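Local coordinates for protein design 2L4HC2_9 (Synthetic construct, PDB 5J73) that forms a designed homodimer of two-helix chains, probably assembled as a four-helix bundle whose specificity comes from buried hydrogen-bond networks, at residues G42-S45 against D46-L49; S69-A72 against I73-L76. One frame throughout, in Å; residues are numbered along the deposited sequence.

Contact 1: residues G42-S45 against D46-L49; sequences GVSS and DQLL
V43 and L48 bridge the start of helix 45-78, one reaching in from the loop and the other from the first turn. Their long axes are set at a slant, and the contact is made by single branches: V43 CG2 lies 3.5 Å from L48 CD2. The valine torsion explains the choice of branch: chi1 of -59° sets CG1 anti to the carbonyl carbon, which leaves CG2 between the backbone N and the carbonyl carbon, facing L48. L48 CD1 lies 4.1 Å from V43 O.

S44 and Q47 form the polar counterpart. The glutamine chain is extended beyond CG and returns to the loop with its amide oxygen, while chi1 of 63° turns the serine hydroxyl toward it. S44 OG donates to Q47 OE1 at 3.3 Å, approaching tilted from the amide carbonyl plane. The same Q47 OE1 takes a weak, long bond from the backbone S44 N at 3.5 Å, so one acceptor spans both the hydroxyl and the amide of a single residue. Behind these side chains the helix repeat is already running, with L48 N bonded to S44 O at 2.7 Å and L49 N to S45 O.

The second subunit packs against this start, L48 on L48 and S45 on V43 of that subunit. S44 occupies the N-cap position, although its hydroxyl makes no capping bond. The weak S44 N to Q47 OE1 bond is at most one half of a capping box, the reciprocal hydroxyl bond being absent, and the apolar pair joining the residue before the N-cap to the fourth residue after it is the hydrophobic staple, a recognised motif of helix N-termini.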
ATOM      1  N   GLY A  42      -1.340 -25.324   8.771  1.00 80.41           N
ATOM      2  CA  GLY A  42      -2.178 -25.874   9.825  1.00 80.50           C
ATOM      3  C   GLY A  42      -1.655 -25.496  11.197  1.00 86.26           C
ATOM      4  O   GLY A  42      -1.061 -26.311  11.903  1.00 88.66           O
ATOM      5  N   VAL A  43      -1.900 -24.247  11.568  1.00 85.50           N
ATOM      6  CA  VAL A  43      -1.392 -23.662  12.801  1.00 69.03           C
ATOM      7  C   VAL A  43      -2.566 -23.122  13.609  1.00 61.66           C
ATOM      8  O   VAL A  43      -3.688 -23.065  13.109  1.00 62.61           O
ATOM      9  CB  VAL A  43      -0.374 -22.552  12.515  1.00 71.45           C
ATOM     10  CG1 VAL A  43       0.784 -23.116  11.718  1.00 78.66           C
ATOM     11  CG2 VAL A  43      -1.032 -21.407  11.760  1.00 57.79           C
ATOM     12  N   SER A  44      -2.316 -22.709  14.846  1.00 52.44           N
ATOM     13  CA  SER A  44      -3.406 -22.463  15.778  1.00 47.61           C
ATOM     14  C   SER A  44      -3.917 -21.034  15.667  1.00 55.01           C
ATOM     15  O   SER A  44      -3.296 -20.188  15.021  1.00 61.50           O
ATOM     16  CB  SER A  44      -2.945 -22.733  17.208  1.00 58.70           C
ATOM     17  OG  SER A  44      -1.906 -21.844  17.582  1.00 56.21           O
ATOM     18  N   SER A  45      -5.063 -20.779  16.289  1.00 54.00           N
ATOM     19  CA  SER A  45      -5.712 -19.470  16.226  1.00 63.98           C
ATOM     20  C   SER A  45      -4.820 -18.315  16.678  1.00 59.08           C
ATOM     21  O   SER A  45      -4.677 -17.332  15.955  1.00 62.47           O
ATOM     22  CB  SER A  45      -6.987 -19.482  17.074  1.00 70.05           C
ATOM     23  OG  SER A  45      -7.972 -20.328  16.506  1.00 67.90           O
ATOM     24  N   ASP A  46      -4.224 -18.436  17.863  1.00 57.45           N
ATOM     25  CA  ASP A  46      -3.319 -17.409  18.386  1.00 59.63           C
ATOM     26  C   ASP A  46      -2.213 -17.087  17.391  1.00 61.60           C
ATOM     27  O   ASP A  46      -1.771 -15.944  17.274  1.00 65.83           O
ATOM     28  CB  ASP A  46      -2.699 -17.857  19.711  1.00 56.95           C
ATOM     29  CG  ASP A  46      -3.688 -17.835  20.860  1.00 68.90           C
ATOM     30  OD1 ASP A  46      -4.787 -17.263  20.703  1.00 81.69           O
ATOM     31  OD2 ASP A  46      -3.363 -18.392  21.929  1.00 77.70           O
ATOM     32  N   GLN A  47      -1.783 -18.111  16.667  1.00 53.41           N
ATOM     33  CA  GLN A  47      -0.758 -17.968  15.644  1.00 53.66           C
ATOM     34  C   GLN A  47      -1.324 -17.392  14.355  1.00 54.72           C
ATOM     35  O   GLN A  47      -0.648 -16.629  13.669  1.00 61.30           O
ATOM     36  CB  GLN A  47      -0.111 -19.325  15.392  1.00 53.25           C
ATOM     37  CG  GLN A  47       0.818 -19.750  16.502  1.00 66.00           C
ATOM     38  CD  GLN A  47       1.544 -21.039  16.178  1.00 70.27           C
ATOM     39  OE1 GLN A  47       0.915 -22.076  15.981  1.00 70.08           O
ATOM     40  NE2 GLN A  47       2.865 -20.968  16.068  1.00 78.87           N
ATOM     41  N   LEU A  48      -2.554 -17.759  14.018  1.00 57.17           N
ATOM     42  CA  LEU A  48      -3.217 -17.161  12.868  1.00 54.07           C
ATOM     43  C   LEU A  48      -3.472 -15.684  13.147  1.00 53.05           C
ATOM     44  O   LEU A  48      -3.307 -14.838  12.270  1.00 47.54           O
ATOM     45  CB  LEU A  48      -4.531 -17.878  12.554  1.00 52.42           C
ATOM     46  CG  LEU A  48      -4.451 -19.289  11.968  1.00 60.34           C
ATOM     47  CD1 LEU A  48      -5.852 -19.820  11.731  1.00 62.69           C
ATOM     48  CD2 LEU A  48      -3.649 -19.314  10.671  1.00 53.53           C
ATOM     49  N   LEU A  49      -3.870 -15.387  14.380  1.00 56.13           N
ATOM     50  CA  LEU A  49      -4.107 -14.014  14.817  1.00 56.89           C
ATOM     51  C   LEU A  49      -2.838 -13.175  14.729  1.00 53.66           C
ATOM     52  O   LEU A  49      -2.889 -11.988  14.410  1.00 46.51           O
ATOM     53  CB  LEU A  49      -4.637 -13.989  16.255  1.00 53.81           C
ATOM     54  CG  LEU A  49      -6.051 -14.512  16.511  1.00 66.03           C
ATOM     55  CD1 LEU A  49      -6.278 -14.705  18.000  1.00 63.95           C
ATOM     56  CD2 LEU A  49      -7.080 -13.550  15.950  1.00 63.16           C
TER

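Contact 2: residues S69-A72 against I73-L76; sequences SNEA and IKEL
E71 and K74, three residues apart on helix 45-78, are joined by a salt bridge in which both carboxylate oxygens share the ammonium: K74 NZ lies 2.9 Å from E71 OE1 and 2.9 Å from E71 OE2. The nitrogen sits off the carboxylate plane, with CE farther from it on the same side, and both hydrogen bonds within the bridge are weak. The side chains run alongside each other and point the same way, the glutamate folded at chi2 (-54°) and the lysine at chi3, and these bends bring the two charged groups together.

Beneath the pair lie the regular main-chain bonds, among them I73 N to S69 O at 3.0 Å and K74 N to N70 O at 3.2 Å.

Round the helix the surroundings become buried. N70 is bonded through ND2 to Q18 and through OD1 to R22, both of the second subunit, while S69 OG pairs with I65 O and Q18 NE2 of its own chain. A72 and L76 pack on I14 of helix 8-39, and I73 packs on Q18 of the second subunit. The chemistry is thus divided by face: an ion pair on the exposed side, which solvent would be expected to weaken, and a buried polar network consistent with the designed dimer specificity.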
ATOM      1  N   SER A  69       3.391   9.605  -1.222  1.00 34.13           N
ATOM      2  CA  SER A  69       3.553   9.641  -2.674  1.00 36.86           C
ATOM      3  C   SER A  69       2.519  10.585  -3.273  1.00 36.29           C
ATOM      4  O   SER A  69       2.788  11.281  -4.253  1.00 30.13           O
ATOM      5  CB  SER A  69       3.417   8.240  -3.274  1.00 35.63           C
ATOM      6  OG  SER A  69       4.561   7.454  -2.994  1.00 65.63           O
ATOM      7  N   ASN A  70       1.377  10.644  -2.650  1.00 39.35           N
ATOM      8  CA  ASN A  70       0.342  11.554  -3.062  1.00 39.62           C
ATOM      9  C   ASN A  70       0.737  12.983  -2.833  1.00 39.26           C
ATOM     10  O   ASN A  70       0.419  13.838  -3.605  1.00 38.84           O
ATOM     11  CB  ASN A  70      -0.943  11.231  -2.333  1.00 45.55           C
ATOM     12  CG  ASN A  70      -2.126  11.901  -2.924  1.00 55.36           C
ATOM     13  OD1 ASN A  70      -2.650  12.837  -2.372  1.00 51.48           O
ATOM     14  ND2 ASN A  70      -2.563  11.415  -4.046  1.00 65.58           N
ATOM     15  N   GLU A  71       1.463  13.224  -1.768  1.00 37.55           N
ATOM     16  CA  GLU A  71       2.001  14.552  -1.497  1.00 38.72           C
ATOM     17  C   GLU A  71       3.055  14.919  -2.536  1.00 36.64           C
ATOM     18  O   GLU A  71       3.105  16.055  -3.000  1.00 37.56           O
ATOM     19  CB  GLU A  71       2.631  14.621  -0.100  1.00 49.21           C
ATOM     20  CG  GLU A  71       1.672  14.471   1.073  1.00 51.92           C
ATOM     21  CD  GLU A  71       0.516  15.444   1.022  1.00 64.06           C
ATOM     22  OE1 GLU A  71       0.768  16.661   0.904  1.00 69.56           O
ATOM     23  OE2 GLU A  71      -0.647  14.996   1.108  1.00 80.15           O
ATOM     24  N   ALA A  72       3.877  13.944  -2.919  1.00 34.81           N
ATOM     25  CA  ALA A  72       4.943  14.180  -3.892  1.00 36.19           C
ATOM     26  C   ALA A  72       4.403  14.542  -5.268  1.00 32.58           C
ATOM     27  O   ALA A  72       4.919  15.448  -5.921  1.00 34.68           O
ATOM     28  CB  ALA A  72       5.841  12.958  -3.995  1.00 35.24           C
ATOM     29  N   ILE A  73       3.370  13.834  -5.712  1.00 31.49           N
ATOM     30  CA  ILE A  73       2.777  14.108  -7.014  1.00 34.12           C
ATOM     31  C   ILE A  73       2.117  15.484  -6.975  1.00 35.47           C
ATOM     32  O   ILE A  73       2.188  16.228  -7.951  1.00 38.30           O
ATOM     33  CB  ILE A  73       1.766  13.018  -7.432  1.00 34.31           C
ATOM     34  CG1 ILE A  73       2.514  11.744  -7.822  1.00 33.68           C
ATOM     35  CG2 ILE A  73       0.907  13.473  -8.610  1.00 26.66           C
ATOM     36  CD1 ILE A  73       1.703  10.485  -7.651  1.00 32.80           C
ATOM     37  N   LYS A  74       1.488  15.827  -5.850  1.00 31.75           N
ATOM     38  CA  LYS A  74       0.895  17.153  -5.705  1.00 37.37           C
ATOM     39  C   LYS A  74       1.946  18.247  -5.898  1.00 41.93           C
ATOM     40  O   LYS A  74       1.714  19.225  -6.609  1.00 36.63           O
ATOM     41  CB  LYS A  74       0.243  17.336  -4.325  1.00 43.06           C
ATOM     42  CG  LYS A  74      -1.130  16.697  -4.165  1.00 55.89           C
ATOM     43  CD  LYS A  74      -1.828  17.158  -2.881  1.00 52.52           C
ATOM     44  CE  LYS A  74      -1.111  16.714  -1.609  1.00 59.89           C
ATOM     45  NZ  LYS A  74      -1.801  17.222  -0.383  1.00 75.73           N
ATOM     46  N   GLU A  75       3.107  18.070  -5.274  1.00 38.33           N
ATOM     47  CA  GLU A  75       4.168  19.070  -5.327  1.00 42.93           C
ATOM     48  C   GLU A  75       4.794  19.178  -6.722  1.00 42.61           C
ATOM     49  O   GLU A  75       5.138  20.269  -7.173  1.00 50.11           O
ATOM     50  CB  GLU A  75       5.244  18.745  -4.286  1.00 40.56           C
ATOM     51  CG  GLU A  75       6.413  19.721  -4.257  1.00 41.45           C
ATOM     52  CD  GLU A  75       6.036  21.065  -3.661  1.00 50.83           C
ATOM     53  OE1 GLU A  75       5.077  21.120  -2.864  1.00 52.74           O
ATOM     54  OE2 GLU A  75       6.701  22.070  -3.991  1.00 70.50           O
ATOM     55  N   LEU A  76       4.933  18.044  -7.403  1.00 34.41           N
ATOM     56  CA  LEU A  76       5.558  18.013  -8.723  1.00 36.05           C
ATOM     57  C   LEU A  76       4.677  18.662  -9.793  1.00 37.06           C
ATOM     58  O   LEU A  76       5.170  19.380 -10.660  1.00 40.05           O
ATOM     59  CB  LEU A  76       5.869  16.567  -9.114  1.00 41.79           C
ATOM     60  CG  LEU A  76       7.048  15.920  -8.382  1.00 40.97           C
ATOM     61  CD1 LEU A  76       6.968  14.406  -8.484  1.00 40.55           C
ATOM     62  CD2 LEU A  76       8.370  16.423  -8.933  1.00 44.12           C
TER

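How the contacts relate
Contacts 1 and 2 belong to the same helix, 45-78, but sit on opposite sides of the chain's centre: their centres are 40 Å apart and their nearest atoms about 27 Å, so neither touches the other. Contact 1 comes first along the chain and marks where the helix leaves the loop after helix 8-39; contact 2 lies near its far end. What unites them is the second subunit, which both reach. At 42-49 it is met by packing of S45, L48 and L49, whereas at 69-76 hydrogen bonds of N70 accompany the packing. One helix thus meets its partner subunit near both ends, with hydrogen bonds found at the second.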